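Putative cell adhesion protein (Parabacteroides distasonis, PDB 3LIU) probably serves as a building block of adhesive pili on the bacterial surface, as a member of the FimA/Mfa1 fimbrillin family. Local coordinates at residues Pro94-Gln97 against Thr98-Lys102; Ser297-Glu301 against Ala302-His306; Glu119-Thr122 against Lys123-Met127; Lys104-Thr107 against Asp108-Thr112. One frame throughout, in Å; residues are numbered along the deposited sequence.

Contact 1 of 4, residues Pro94-Gln97 against Thr98-Lys102; sequences PVIQ and TELAK
Glu-99 lays its side chain back along the first turn of helix 94-101, over Val-95 and Ile-96. Its CB starts 3.6 Å from Ile-96 O. The next carbon, CG, sits beside the backbone N and opposite the carbonyl carbon (chi1 -70°), a setting that brings it to 3.5 Å from Val-95 O. From there the chain runs extended, and the two carboxylate oxygens part company: OE1 comes to 3.6 Å from Ile-96 CD1, while OE2 lies a looser 4.0 Å from Val-95 CG1. Thr-112 also touches this side chain. With an alanine here, the methyl ends of Ile-96 and Val-95 would probably lose this cover, and Thr-112 its neighbour on the helix. On the buried side of the helix Ile-96 CG2 packs obliquely against Leu-100 CD1, 4.0 Å away, and these two residues reach Ile-114, Asn-115 and Thr-47. Main-chain bonds bind the same turns: Leu-100 N donates to Ile-96 O at 2.8 Å, almost straight on (167°), and Glu-99 N to Val-95 O and Ala-101 N to Gln-97 O repeat the pattern. On the exposed side Thr-98 N makes weak bonds to Pro-94 O and Val-95 O. A water there donates to Pro-94 O at 2.6 Å and also bonds Thr-98 OG1, linking the two residues. Gln-97 turns its amide nitrogen back to Ala-92 O. These i to i+3 and i to i+4 contacts belong to a short amphipathic alpha-helix, one face packed on strands 45-52 and 113-115 and the other at the surface.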
ATOM      1  N   PRO A  94      -2.426  10.743  14.242  1.00 13.17           N
ATOM      2  CA  PRO A  94      -2.006  11.669  15.318  1.00 14.55           C
ATOM      3  C   PRO A  94      -0.652  11.388  15.963  1.00 13.58           C
ATOM      4  O   PRO A  94       0.150  12.303  16.111  1.00 13.16           O
ATOM      5  CB  PRO A  94      -3.144  11.533  16.326  1.00 12.45           C
ATOM      6  CG  PRO A  94      -4.337  11.448  15.430  1.00 14.53           C
ATOM      7  CD  PRO A  94      -3.887  10.498  14.309  1.00 15.59           C
ATOM      8  N   VAL A  95      -0.382  10.137  16.310  1.00 12.56           N
ATOM      9  CA  VAL A  95       0.902   9.800  16.953  1.00 14.11           C
ATOM     10  C   VAL A  95       2.045   9.976  15.940  1.00 13.41           C
ATOM     11  O   VAL A  95       3.152  10.412  16.313  1.00 11.03           O
ATOM     12  CB  VAL A  95       0.897   8.355  17.545  1.00 15.85           C
ATOM     13  CG1 VAL A  95       2.299   7.869  17.935  1.00 15.46           C
ATOM     14  CG2 VAL A  95      -0.036   8.261  18.782  1.00 11.40           C
ATOM     15  N   ILE A  96       1.787   9.680  14.671  1.00  9.30           N
ATOM     16  CA  ILE A  96       2.817   9.874  13.623  1.00 13.25           C
ATOM     17  C   ILE A  96       3.132  11.384  13.459  1.00 13.89           C
ATOM     18  O   ILE A  96       4.264  11.767  13.218  1.00 15.33           O
ATOM     19  CB  ILE A  96       2.405   9.247  12.268  1.00 13.80           C
ATOM     20  CG1 ILE A  96       2.051   7.756  12.414  1.00 15.74           C
ATOM     21  CG2 ILE A  96       3.499   9.468  11.141  1.00 11.13           C
ATOM     22  CD1 ILE A  96       3.186   6.847  13.043  1.00 14.79           C
ATOM     23  N   GLN A  97       2.128  12.237  13.604  1.00 11.93           N
ATOM     24  CA  GLN A  97       2.346  13.679  13.500  1.00 12.47           C
ATOM     25  C   GLN A  97       3.383  14.151  14.523  1.00 13.08           C
ATOM     26  O   GLN A  97       4.229  14.959  14.203  1.00 13.17           O
ATOM     27  CB  GLN A  97       1.041  14.461  13.690  1.00 11.65           C
ATOM     28  CG  GLN A  97      -0.021  14.240  12.617  1.00 11.88           C
ATOM     29  CD  GLN A  97      -1.348  14.896  12.991  1.00 16.81           C
ATOM     30  OE1 GLN A  97      -1.381  15.819  13.793  1.00 13.16           O
ATOM     31  NE2 GLN A  97      -2.444  14.381  12.455  1.00 16.23           N
ATOM     32  N   THR A  98       3.348  13.579  15.727  1.00 11.95           N
ATOM     33  CA  THR A  98       4.272  13.934  16.765  1.00 11.06           C
ATOM     34  C   THR A  98       5.642  13.359  16.508  1.00 11.97           C
ATOM     35  O   THR A  98       6.666  14.049  16.688  1.00 12.91           O
ATOM     36  CB  THR A  98       3.761  13.469  18.129  1.00 12.09           C
ATOM     37  OG1 THR A  98       2.537  14.138  18.401  1.00 13.67           O
ATOM     38  CG2 THR A  98       4.774  13.827  19.218  1.00 10.07           C
ATOM     39  N   GLU A  99       5.679  12.111  16.072  1.00 11.17           N
ATOM     40  CA  GLU A  99       6.952  11.502  15.686  1.00 15.70           C
ATOM     41  C   GLU A  99       7.650  12.328  14.599  1.00 13.85           C
ATOM     42  O   GLU A  99       8.837  12.596  14.688  1.00  8.77           O
ATOM     43  CB  GLU A  99       6.742  10.062  15.206  1.00 14.94           C
ATOM     44  CG  GLU A  99       6.363   9.102  16.329  1.00 20.28           C
ATOM     45  CD  GLU A  99       6.194   7.656  15.867  1.00 26.95           C
ATOM     46  OE1 GLU A  99       6.332   7.355  14.678  1.00 30.72           O
ATOM     47  OE2 GLU A  99       5.916   6.792  16.712  1.00 33.05           O
ATOM     48  N   LEU A 100       6.883  12.747  13.597  1.00 11.35           N
ATOM     49  CA  LEU A 100       7.427  13.567  12.546  1.00 12.48           C
ATOM     50  C   LEU A 100       7.912  14.913  13.132  1.00 10.94           C
ATOM     51  O   LEU A 100       8.966  15.409  12.739  1.00 12.32           O
ATOM     52  CB  LEU A 100       6.401  13.753  11.412  1.00 11.85           C
ATOM     53  CG  LEU A 100       6.028  12.551  10.514  1.00 11.17           C
ATOM     54  CD1 LEU A 100       4.816  12.945   9.607  1.00  6.06           C
ATOM     55  CD2 LEU A 100       7.203  11.984   9.666  1.00  5.49           C
ATOM     56  N   ALA A 101       7.182  15.475  14.098  1.00  9.57           N
ATOM     57  CA  ALA A 101       7.535  16.777  14.644  1.00  8.17           C
ATOM     58  C   ALA A 101       8.833  16.682  15.484  1.00 13.53           C
ATOM     59  O   ALA A 101       9.488  17.693  15.729  1.00 13.65           O
ATOM     60  CB  ALA A 101       6.397  17.349  15.453  1.00 10.68           C
ATOM     61  N   LYS A 102       9.216  15.472  15.900  1.00 13.63           N
ATOM     62  CA  LYS A 102      10.463  15.294  16.629  1.00 13.94           C
ATOM     63  C   LYS A 102      11.662  15.006  15.736  1.00 14.35           C
ATOM     64  O   LYS A 102      12.770  15.001  16.233  1.00 16.48           O
ATOM     65  CB  LYS A 102      10.317  14.173  17.668  1.00 15.47           C
ATOM     66  CG  LYS A 102       9.344  14.461  18.797  1.00 17.95           C
ATOM     67  CD  LYS A 102       8.907  13.169  19.513  1.00 23.72           C
ATOM     68  CE  LYS A 102       8.445  13.425  20.957  1.00 21.16           C
ATOM     69  NZ  LYS A 102       8.165  12.119  21.679  1.00 29.99           N
TER
HETATM   70  O   HOH W   1       0.155  14.501  17.428  1.00 31.63           O

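Contact 2 of 4, residues Ser297-Glu301 against Ala302-His306; sequences SNVNE and AYANH
Asn-300 gathers the next residues about its own polar atoms. Its carbonyl oxygen accepts from Tyr-303 N at 2.8 Å, the donor standing 42° out of the carbonyl plane, and from Ala-304 N at 2.9 Å, which arrives nearly end-on. The first bond closes a beta turn through Glu-301 and Ala-302, and the second widens it by one residue. The side chain adds a weak Asx turn: with CG swung opposite the backbone N (chi1 -177°), OD1 curls forward to Ala-302 N at 3.2 Å. Replacing Asn-300 with a leucine would probably leave Ala-302 N without this acceptor and set the start of the turn freer to move. Beyond these bonds, two waters join Glu-301 O to His-306 NE2. One sits 2.7 Å from Glu-301 O and is held only weakly by the imidazole; the other lies 2.9 Å from NE2. Glu-301 O itself lies in plane at the ring edge of His-306, near CD2. Packing forms the outer layer. The amide of Asn-300 stands steeply to the Tyr-303 ring (78°), OD1 meeting the ring edge 3.6 Å from CD1, and Val-299 CG1 rests on Ala-304 CB at 4.1 Å. Tyr-303 stacks on Tyr-256 and His-306 on Tyr-353. The chemistry is thus that of a loop shaped by main-chain acceptors, one asparagine side chain and bridging water, with its aromatic rings turned to stacking partners outside it.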
ATOM      1  N   SER A 297      12.563 -23.738   8.138  1.00 19.53           N
ATOM      2  CA  SER A 297      12.474 -24.895   7.263  1.00 20.95           C
ATOM      3  C   SER A 297      11.254 -24.835   6.373  1.00 21.29           C
ATOM      4  O   SER A 297      10.298 -24.099   6.634  1.00 19.65           O
ATOM      5  CB  SER A 297      12.432 -26.205   8.059  1.00 21.77           C
ATOM      6  OG  SER A 297      13.757 -26.564   8.437  1.00 31.36           O
ATOM      7  N   ASN A 298      11.337 -25.594   5.299  1.00 19.89           N
ATOM      8  CA  ASN A 298      10.232 -25.818   4.394  1.00 22.22           C
ATOM      9  C   ASN A 298       9.616 -24.522   3.900  1.00 20.15           C
ATOM     10  O   ASN A 298       8.466 -24.285   4.132  1.00 18.44           O
ATOM     11  CB  ASN A 298       9.173 -26.697   5.072  1.00 23.78           C
ATOM     12  CG  ASN A 298       8.093 -27.171   4.109  1.00 24.56           C
ATOM     13  OD1 ASN A 298       8.344 -27.372   2.915  1.00 33.86           O
ATOM     14  ND2 ASN A 298       6.877 -27.331   4.623  1.00 25.29           N
ATOM     15  N   VAL A 299      10.432 -23.711   3.234  1.00 19.14           N
ATOM     16  CA  VAL A 299      10.074 -22.418   2.727  1.00 18.79           C
ATOM     17  C   VAL A 299       9.967 -22.499   1.194  1.00 19.16           C
ATOM     18  O   VAL A 299      10.974 -22.765   0.508  1.00 17.18           O
ATOM     19  CB  VAL A 299      11.190 -21.354   3.041  1.00 18.36           C
ATOM     20  CG1 VAL A 299      10.842 -19.951   2.409  1.00 14.36           C
ATOM     21  CG2 VAL A 299      11.383 -21.207   4.529  1.00 14.30           C
ATOM     22  N   ASN A 300       8.768 -22.239   0.663  1.00 15.90           N
ATOM     23  CA  ASN A 300       8.626 -22.017  -0.771  1.00 14.97           C
ATOM     24  C   ASN A 300       8.809 -20.520  -1.024  1.00 12.74           C
ATOM     25  O   ASN A 300       7.912 -19.694  -0.790  1.00  9.71           O
ATOM     26  CB  ASN A 300       7.291 -22.557  -1.299  1.00 13.11           C
ATOM     27  CG  ASN A 300       7.147 -22.413  -2.797  1.00 16.68           C
ATOM     28  OD1 ASN A 300       7.687 -21.482  -3.378  1.00 13.34           O
ATOM     29  ND2 ASN A 300       6.381 -23.333  -3.441  1.00 13.55           N
ATOM     30  N   GLU A 301       9.980 -20.185  -1.522  1.00 12.68           N
ATOM     31  CA  GLU A 301      10.413 -18.803  -1.614  1.00 15.81           C
ATOM     32  C   GLU A 301       9.625 -17.947  -2.607  1.00 15.64           C
ATOM     33  O   GLU A 301       9.666 -16.726  -2.527  1.00 15.72           O
ATOM     34  CB  GLU A 301      11.890 -18.775  -1.978  1.00 17.09           C
ATOM     35  CG  GLU A 301      12.749 -19.131  -0.765  1.00 30.45           C
ATOM     36  CD  GLU A 301      14.201 -19.222  -1.079  1.00 32.25           C
ATOM     37  OE1 GLU A 301      14.560 -19.064  -2.250  1.00 40.20           O
ATOM     38  OE2 GLU A 301      14.985 -19.475  -0.150  1.00 43.78           O
ATOM     39  N   ALA A 302       8.933 -18.593  -3.538  1.00 14.17           N
ATOM     40  CA  ALA A 302       7.968 -17.912  -4.366  1.00 14.90           C
ATOM     41  C   ALA A 302       6.736 -17.424  -3.568  1.00 16.11           C
ATOM     42  O   ALA A 302       6.083 -16.477  -3.980  1.00 14.20           O
ATOM     43  CB  ALA A 302       7.554 -18.838  -5.561  1.00 13.82           C
ATOM     44  N   TYR A 303       6.405 -18.051  -2.433  1.00 16.00           N
ATOM     45  CA  TYR A 303       5.238 -17.616  -1.657  1.00 14.98           C
ATOM     46  C   TYR A 303       5.548 -16.939  -0.335  1.00 15.96           C
ATOM     47  O   TYR A 303       5.020 -15.851  -0.078  1.00 13.34           O
ATOM     48  CB  TYR A 303       4.320 -18.781  -1.380  1.00 13.34           C
ATOM     49  CG  TYR A 303       3.659 -19.385  -2.601  1.00 10.02           C
ATOM     50  CD1 TYR A 303       4.370 -20.201  -3.478  1.00 11.12           C
ATOM     51  CD2 TYR A 303       2.313 -19.217  -2.831  1.00 11.96           C
ATOM     52  CE1 TYR A 303       3.745 -20.787  -4.561  1.00 19.90           C
ATOM     53  CE2 TYR A 303       1.670 -19.809  -3.921  1.00 12.52           C
ATOM     54  CZ  TYR A 303       2.383 -20.584  -4.774  1.00 12.91           C
ATOM     55  OH  TYR A 303       1.753 -21.160  -5.845  1.00 15.09           O
ATOM     56  N   ALA A 304       6.379 -17.598   0.499  1.00 16.44           N
ATOM     57  CA  ALA A 304       6.741 -17.112   1.851  1.00 14.60           C
ATOM     58  C   ALA A 304       7.931 -16.143   1.807  1.00 12.14           C
ATOM     59  O   ALA A 304       9.009 -16.544   1.309  1.00 12.10           O
ATOM     60  CB  ALA A 304       7.120 -18.304   2.731  1.00 11.91           C
ATOM     61  N   ASN A 305       7.809 -14.896   2.286  1.00 11.05           N
ATOM     62  CA  ASN A 305       6.584 -14.261   2.816  1.00 10.43           C
ATOM     63  C   ASN A 305       6.244 -13.061   1.944  1.00  9.66           C
ATOM     64  O   ASN A 305       6.113 -11.920   2.394  1.00  8.51           O
ATOM     65  CB  ASN A 305       6.731 -13.814   4.289  1.00 10.36           C
ATOM     66  CG  ASN A 305       6.294 -14.899   5.309  1.00 16.85           C
ATOM     67  OD1 ASN A 305       5.869 -16.003   4.925  1.00 10.69           O
ATOM     68  ND2 ASN A 305       6.415 -14.574   6.645  1.00 12.52           N
ATOM     69  N   HIS A 306       6.103 -13.339   0.659  1.00 11.00           N
ATOM     70  CA  HIS A 306       5.489 -12.386  -0.242  1.00  9.91           C
ATOM     71  C   HIS A 306       4.034 -12.293   0.095  1.00 11.47           C
ATOM     72  O   HIS A 306       3.446 -13.262   0.585  1.00  7.89           O
ATOM     73  CB  HIS A 306       5.662 -12.873  -1.661  1.00 10.88           C
ATOM     74  CG  HIS A 306       7.062 -12.732  -2.147  1.00 13.95           C
ATOM     75  ND1 HIS A 306       7.663 -11.501  -2.294  1.00 13.87           N
ATOM     76  CD2 HIS A 306       7.983 -13.654  -2.502  1.00 14.05           C
ATOM     77  CE1 HIS A 306       8.897 -11.676  -2.732  1.00 17.03           C
ATOM     78  NE2 HIS A 306       9.120 -12.971  -2.850  1.00 10.09           N
TER
HETATM   79  O   HOH W   2      11.400 -14.919  -1.485  1.00 30.32           O
HETATM   80  O   HOH W   3      11.015 -14.482  -4.475  1.00 36.56           O

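Contact 3 of 4, residues Glu119-Thr122 against Lys123-Met127; sequences ETLT and KGLTM
Glu-119 and Lys-123 meet in the tight half of this loop, where Thr-126 closes in as well. Glu-119 OE1 takes two donors from opposite faces of its plane: Lys-123 NZ, a salt bridge at 3.1 Å, and Thr-126 N at 2.8 Å. OE2 uses its syn lone pair for Thr-126 OG1, a short 2.5 Å, and bonds Tyr-285 OH as well. Bends at chi3 and chi4 (77° and 68°) fold the lysine back, so that NZ also reaches Gly-124 O at 2.7 Å, Thr-126 OG1 at 2.9 Å, and Asn-91 O. Several bonds thus fix the buried carboxylate, and the nearby ammonium probably favours its charged form. The other half is looser. Thr-120 OG1 accepts a nearly straight bond from Lys-123 N at 3.0 Å, but Gly-124 N makes only weak ones, to Thr-120 O and Leu-121 O. Leu-121 CD2 stays 4.3 Å from Leu-125 CG, and Thr-122 is exposed. Gly-124 takes a positive phi of 91°, where a beta-carbon would crowd the preceding carbonyl. The loop connects strand 113-115 to strand 127-136. Thr-126 pairs by its backbone with Asp-174, Met-127 does so with Ala-90 of strand 82-90, and Leu-121 and Leu-125 lean on Tyr-283 of strand 282-284.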
ATOM      1  N   GLU A 119      -4.555   2.792   8.317  1.00 14.56           N
ATOM      2  CA  GLU A 119      -4.919   3.209   6.931  1.00 14.59           C
ATOM      3  C   GLU A 119      -6.381   2.930   6.564  1.00 12.66           C
ATOM      4  O   GLU A 119      -6.696   1.942   5.920  1.00 12.46           O
ATOM      5  CB  GLU A 119      -3.980   2.583   5.901  1.00 16.50           C
ATOM      6  CG  GLU A 119      -2.506   2.850   6.164  1.00 17.50           C
ATOM      7  CD  GLU A 119      -2.090   4.315   5.947  1.00 20.93           C
ATOM      8  OE1 GLU A 119      -2.920   5.178   5.533  1.00 18.18           O
ATOM      9  OE2 GLU A 119      -0.916   4.608   6.239  1.00 11.51           O
ATOM     10  N   THR A 120      -7.251   3.825   6.989  1.00 11.65           N
ATOM     11  CA  THR A 120      -8.680   3.793   6.660  1.00 14.87           C
ATOM     12  C   THR A 120      -9.094   5.010   5.837  1.00 13.67           C
ATOM     13  O   THR A 120      -8.424   6.052   5.838  1.00 14.89           O
ATOM     14  CB  THR A 120      -9.517   3.804   7.937  1.00 16.60           C
ATOM     15  OG1 THR A 120      -9.274   5.042   8.613  1.00 21.27           O
ATOM     16  CG2 THR A 120      -9.114   2.610   8.863  1.00 13.89           C
ATOM     17  N   LEU A 121     -10.216   4.886   5.142  1.00 14.49           N
ATOM     18  CA  LEU A 121     -10.745   6.004   4.408  1.00 14.44           C
ATOM     19  C   LEU A 121     -11.171   7.067   5.403  1.00 12.97           C
ATOM     20  O   LEU A 121     -11.094   8.212   5.109  1.00 14.81           O
ATOM     21  CB  LEU A 121     -11.868   5.594   3.450  1.00 13.44           C
ATOM     22  CG  LEU A 121     -11.497   4.599   2.363  1.00 15.47           C
ATOM     23  CD1 LEU A 121     -12.696   4.371   1.439  1.00 23.64           C
ATOM     24  CD2 LEU A 121     -10.250   5.073   1.585  1.00 16.31           C
ATOM     25  N   THR A 122     -11.544   6.708   6.617  1.00 17.12           N
ATOM     26  CA  THR A 122     -11.845   7.767   7.612  1.00 17.86           C
ATOM     27  C   THR A 122     -10.667   8.636   7.984  1.00 15.20           C
ATOM     28  O   THR A 122     -10.800   9.842   8.002  1.00 14.37           O
ATOM     29  CB  THR A 122     -12.498   7.222   8.873  1.00 19.32           C
ATOM     30  OG1 THR A 122     -13.642   6.472   8.482  1.00 26.96           O
ATOM     31  CG2 THR A 122     -12.945   8.368   9.774  1.00 19.59           C
ATOM     32  N   LYS A 123      -9.493   8.049   8.243  1.00 16.89           N
ATOM     33  CA  LYS A 123      -8.278   8.866   8.430  1.00 15.43           C
ATOM     34  C   LYS A 123      -7.901   9.607   7.157  1.00 16.73           C
ATOM     35  O   LYS A 123      -7.386  10.753   7.191  1.00 14.90           O
ATOM     36  CB  LYS A 123      -7.086   8.014   8.849  1.00 18.29           C
ATOM     37  CG  LYS A 123      -5.772   8.840   8.944  1.00 20.92           C
ATOM     38  CD  LYS A 123      -4.627   8.003   9.465  1.00 15.43           C
ATOM     39  CE  LYS A 123      -4.068   7.056   8.377  1.00 13.51           C
ATOM     40  NZ  LYS A 123      -3.402   7.708   7.288  1.00 15.41           N
ATOM     41  N   GLY A 124      -8.149   8.952   6.024  1.00 15.37           N
ATOM     42  CA  GLY A 124      -7.454   9.319   4.806  1.00 14.10           C
ATOM     43  C   GLY A 124      -6.204   8.461   4.728  1.00 12.61           C
ATOM     44  O   GLY A 124      -5.594   8.140   5.735  1.00 15.38           O
ATOM     45  N   LEU A 125      -5.834   8.058   3.526  1.00 13.12           N
ATOM     46  CA  LEU A 125      -4.674   7.199   3.321  1.00 12.19           C
ATOM     47  C   LEU A 125      -3.410   8.045   3.398  1.00 12.29           C
ATOM     48  O   LEU A 125      -3.376   9.178   2.917  1.00 11.80           O
ATOM     49  CB  LEU A 125      -4.760   6.516   1.956  1.00 13.32           C
ATOM     50  CG  LEU A 125      -5.983   5.619   1.783  1.00  8.38           C
ATOM     51  CD1 LEU A 125      -6.001   5.020   0.422  1.00  6.35           C
ATOM     52  CD2 LEU A 125      -5.950   4.502   2.855  1.00  6.65           C
ATOM     53  N   THR A 126      -2.368   7.514   4.015  1.00 12.54           N
ATOM     54  CA  THR A 126      -1.149   8.281   4.129  1.00 11.95           C
ATOM     55  C   THR A 126      -0.538   8.464   2.737  1.00 12.80           C
ATOM     56  O   THR A 126      -0.405   7.504   1.984  1.00 10.22           O
ATOM     57  CB  THR A 126      -0.101   7.607   5.029  1.00 12.96           C
ATOM     58  OG1 THR A 126      -0.719   7.123   6.237  1.00  9.55           O
ATOM     59  CG2 THR A 126       1.012   8.641   5.369  1.00  8.30           C
HETATM   60  N   MSE A 127      -0.154   9.687   2.400  1.00 13.22           N
HETATM   61  CA  MSE A 127       0.518   9.981   1.114  1.00 12.13           C
HETATM   62  C   MSE A 127       1.713  10.895   1.380  1.00 12.71           C
HETATM   63  O   MSE A 127       1.703  11.643   2.357  1.00 14.62           O
HETATM   64  CB  MSE A 127      -0.434  10.753   0.170  1.00 11.61           C
HETATM   65  CG  MSE A 127      -1.748  10.111  -0.077  1.00 13.93           C
HETATM   66 SE   MSE A 127      -3.071  11.456  -0.495  0.75 16.18          SE
HETATM   67  CE  MSE A 127      -4.643  10.270  -0.520  1.00 19.02           C
TER

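Contact 4 of 4, residues Lys104-Thr107 against Asp108-Thr112; sequences KDIT and DFIET
Asp-105 and Asp-108 bring their acid groups together at the start of helix 106-110. Among the polar contacts, the capping bond comes first: Asp-105, at the N-cap, accepts from Asp-108 N on OD2 at 3.0 Å. The N-H points almost straight at the oxygen (170°) but approaches from above the carboxylate plane. This depends on CG of Asp-105 lying between the backbone N and the carbonyl carbon (chi1 58°), which turns the carboxylate forward over the first turn. Its other oxygen, OD1, lies 2.5 Å from Asp-108 OD2, the planes of the two acid groups 77° apart. Main-chain bonds form the second group. Phe-109 N donates to Asp-105 O in the carbonyl plane, at 3.1 Å; Ile-110 N goes to Ile-106 O and Glu-111 N to Thr-107 O, each at 3.0 Å. Near the far end Thr-112 OG1 has Phe-109 O and Asp-108 O as possible acceptors for its one proton. Apolar packing is lighter. Thr-107 CG2 and Glu-111 CG run side by side at 4.0 Å, and the bent glutamate sends OE1 on to a salt bridge with Lys-225. Ile-106 CG1 barely meets Ile-110 CG2, at 4.4 Å; Ile-106 and Phe-109 turn instead to strand 82-90, touching Val-87, and Ile-110 packs on Ala-215 and Thr-217. With acid oxygens as near as those of Asp-105 and Asp-108, one of the two groups probably holds a proton and donates it to the other, although the positive end of the short helix would probably ease the remaining negative charge.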
ATOM      1  N   LYS A 104      14.871  15.502  13.512  1.00 14.93           N
ATOM      2  CA  LYS A 104      15.922  16.505  13.542  1.00 20.62           C
ATOM      3  C   LYS A 104      16.615  16.700  12.201  1.00 19.23           C
ATOM      4  O   LYS A 104      17.500  17.535  12.075  1.00 21.45           O
ATOM      5  CB  LYS A 104      16.940  16.147  14.620  1.00 21.62           C
ATOM      6  CG  LYS A 104      16.381  16.287  16.006  1.00 27.77           C
ATOM      7  CD  LYS A 104      15.886  17.720  16.263  1.00 33.73           C
ATOM      8  CE  LYS A 104      15.343  17.873  17.686  1.00 39.74           C
ATOM      9  NZ  LYS A 104      14.252  18.879  17.719  1.00 40.93           N
ATOM     10  N   ASP A 105      16.177  15.961  11.204  1.00 14.10           N
ATOM     11  CA  ASP A 105      16.810  15.927   9.907  1.00 15.35           C
ATOM     12  C   ASP A 105      15.871  15.185   8.970  1.00 16.71           C
ATOM     13  O   ASP A 105      14.998  14.408   9.410  1.00 12.83           O
ATOM     14  CB  ASP A 105      18.133  15.171   9.957  1.00 16.28           C
ATOM     15  CG  ASP A 105      17.956  13.747  10.464  1.00 19.32           C
ATOM     16  OD1 ASP A 105      17.783  13.587  11.695  1.00 18.45           O
ATOM     17  OD2 ASP A 105      17.951  12.805   9.644  1.00 22.14           O
ATOM     18  N   ILE A 106      16.112  15.374   7.678  1.00 16.35           N
ATOM     19  CA  ILE A 106      15.216  14.892   6.651  1.00 17.41           C
ATOM     20  C   ILE A 106      15.168  13.363   6.636  1.00 13.56           C
ATOM     21  O   ILE A 106      14.087  12.764   6.469  1.00 10.21           O
ATOM     22  CB  ILE A 106      15.620  15.526   5.267  1.00 20.93           C
ATOM     23  CG1 ILE A 106      14.530  15.308   4.217  1.00 28.19           C
ATOM     24  CG2 ILE A 106      16.950  15.025   4.804  1.00 23.03           C
ATOM     25  CD1 ILE A 106      13.477  16.359   4.254  1.00 23.05           C
ATOM     26  N   THR A 107      16.307  12.713   6.863  1.00 13.79           N
ATOM     27  CA  THR A 107      16.309  11.240   6.830  1.00 13.01           C
ATOM     28  C   THR A 107      15.442  10.626   7.922  1.00 12.47           C
ATOM     29  O   THR A 107      14.653   9.749   7.604  1.00 11.42           O
ATOM     30  CB  THR A 107      17.685  10.650   6.954  1.00 10.97           C
ATOM     31  OG1 THR A 107      18.488  11.195   5.919  1.00 13.43           O
ATOM     32  CG2 THR A 107      17.660   9.106   6.826  1.00 10.85           C
ATOM     33  N   ASP A 108      15.600  11.052   9.187  1.00 11.01           N
ATOM     34  CA  ASP A 108      14.719  10.549  10.271  1.00 13.44           C
ATOM     35  C   ASP A 108      13.251  10.853   9.970  1.00 12.87           C
ATOM     36  O   ASP A 108      12.388  10.038  10.260  1.00 10.14           O
ATOM     37  CB  ASP A 108      15.101  11.099  11.661  1.00 10.90           C
ATOM     38  CG  ASP A 108      16.440  10.525  12.157  1.00 17.00           C
ATOM     39  OD1 ASP A 108      16.507   9.305  12.171  1.00 16.10           O
ATOM     40  OD2 ASP A 108      17.412  11.255  12.508  1.00 15.33           O
ATOM     41  N   PHE A 109      12.981  12.001   9.342  1.00 12.67           N
ATOM     42  CA  PHE A 109      11.596  12.360   9.022  1.00 11.68           C
ATOM     43  C   PHE A 109      11.020  11.293   8.070  1.00 12.04           C
ATOM     44  O   PHE A 109      10.044  10.642   8.390  1.00 10.39           O
ATOM     45  CB  PHE A 109      11.533  13.792   8.463  1.00 13.26           C
ATOM     46  CG  PHE A 109      10.146  14.279   8.132  1.00 10.63           C
ATOM     47  CD1 PHE A 109       9.544  13.947   6.928  1.00 10.19           C
ATOM     48  CD2 PHE A 109       9.485  15.124   8.985  1.00 10.43           C
ATOM     49  CE1 PHE A 109       8.249  14.388   6.619  1.00 11.58           C
ATOM     50  CE2 PHE A 109       8.233  15.587   8.694  1.00  9.36           C
ATOM     51  CZ  PHE A 109       7.604  15.206   7.498  1.00 10.44           C
ATOM     52  N   ILE A 110      11.662  11.073   6.935  1.00 12.28           N
ATOM     53  CA  ILE A 110      11.066  10.255   5.867  1.00 14.56           C
ATOM     54  C   ILE A 110      11.091   8.751   6.241  1.00 13.64           C
ATOM     55  O   ILE A 110      10.261   7.969   5.771  1.00 13.36           O
ATOM     56  CB  ILE A 110      11.717  10.515   4.461  1.00 13.02           C
ATOM     57  CG1 ILE A 110      13.134   9.942   4.394  1.00 11.46           C
ATOM     58  CG2 ILE A 110      11.677  12.009   4.123  1.00 10.02           C
ATOM     59  CD1 ILE A 110      13.810  10.065   2.947  1.00 13.59           C
ATOM     60  N   GLU A 111      12.047   8.372   7.092  1.00 13.80           N
ATOM     61  CA  GLU A 111      12.137   7.000   7.647  1.00 13.09           C
ATOM     62  C   GLU A 111      11.152   6.712   8.771  1.00 11.09           C
ATOM     63  O   GLU A 111      11.099   5.570   9.228  1.00  8.83           O
ATOM     64  CB  GLU A 111      13.562   6.697   8.138  1.00 13.93           C
ATOM     65  CG  GLU A 111      14.577   6.516   7.002  1.00 15.95           C
ATOM     66  CD  GLU A 111      14.395   5.148   6.298  1.00 33.02           C
ATOM     67  OE1 GLU A 111      13.935   4.144   6.913  1.00 30.84           O
ATOM     68  OE2 GLU A 111      14.687   5.081   5.103  1.00 35.33           O
ATOM     69  N   THR A 112      10.402   7.708   9.236  1.00 10.77           N
ATOM     70  CA  THR A 112       9.385   7.489  10.234  1.00 13.20           C
ATOM     71  C   THR A 112       8.453   6.317   9.874  1.00 12.75           C
ATOM     72  O   THR A 112       7.988   6.211   8.754  1.00 12.54           O
ATOM     73  CB  THR A 112       8.539   8.755  10.479  1.00 14.81           C
ATOM     74  OG1 THR A 112       9.393   9.797  10.913  1.00  9.85           O
ATOM     75  CG2 THR A 112       7.518   8.515  11.555  1.00 11.40           C
TER

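Overall arrangement
Along the chain the four contacts follow in series, none nested or crossed: contact 1, contact 4, contact 3 and then contact 2. Contacts 1 and 4 sit on successive helices that link strand 82-90 to strand 113-115, and they touch, with Leu-100 CD2 3.3 Å from Thr-112 OG1 and 3.4 Å from Phe-109 O. Contact 3 is a loop that runs into the start of strand 127-136, carrying the chain back beside strand 82-90; its centre is about 16 Å from that of contact 1, without touching it. These three belong to the recognisably FimA-like part of the sequence. Contact 2 shapes a loop between strands 282-284 and 308-319, its centre about 31 Å from that of contact 3.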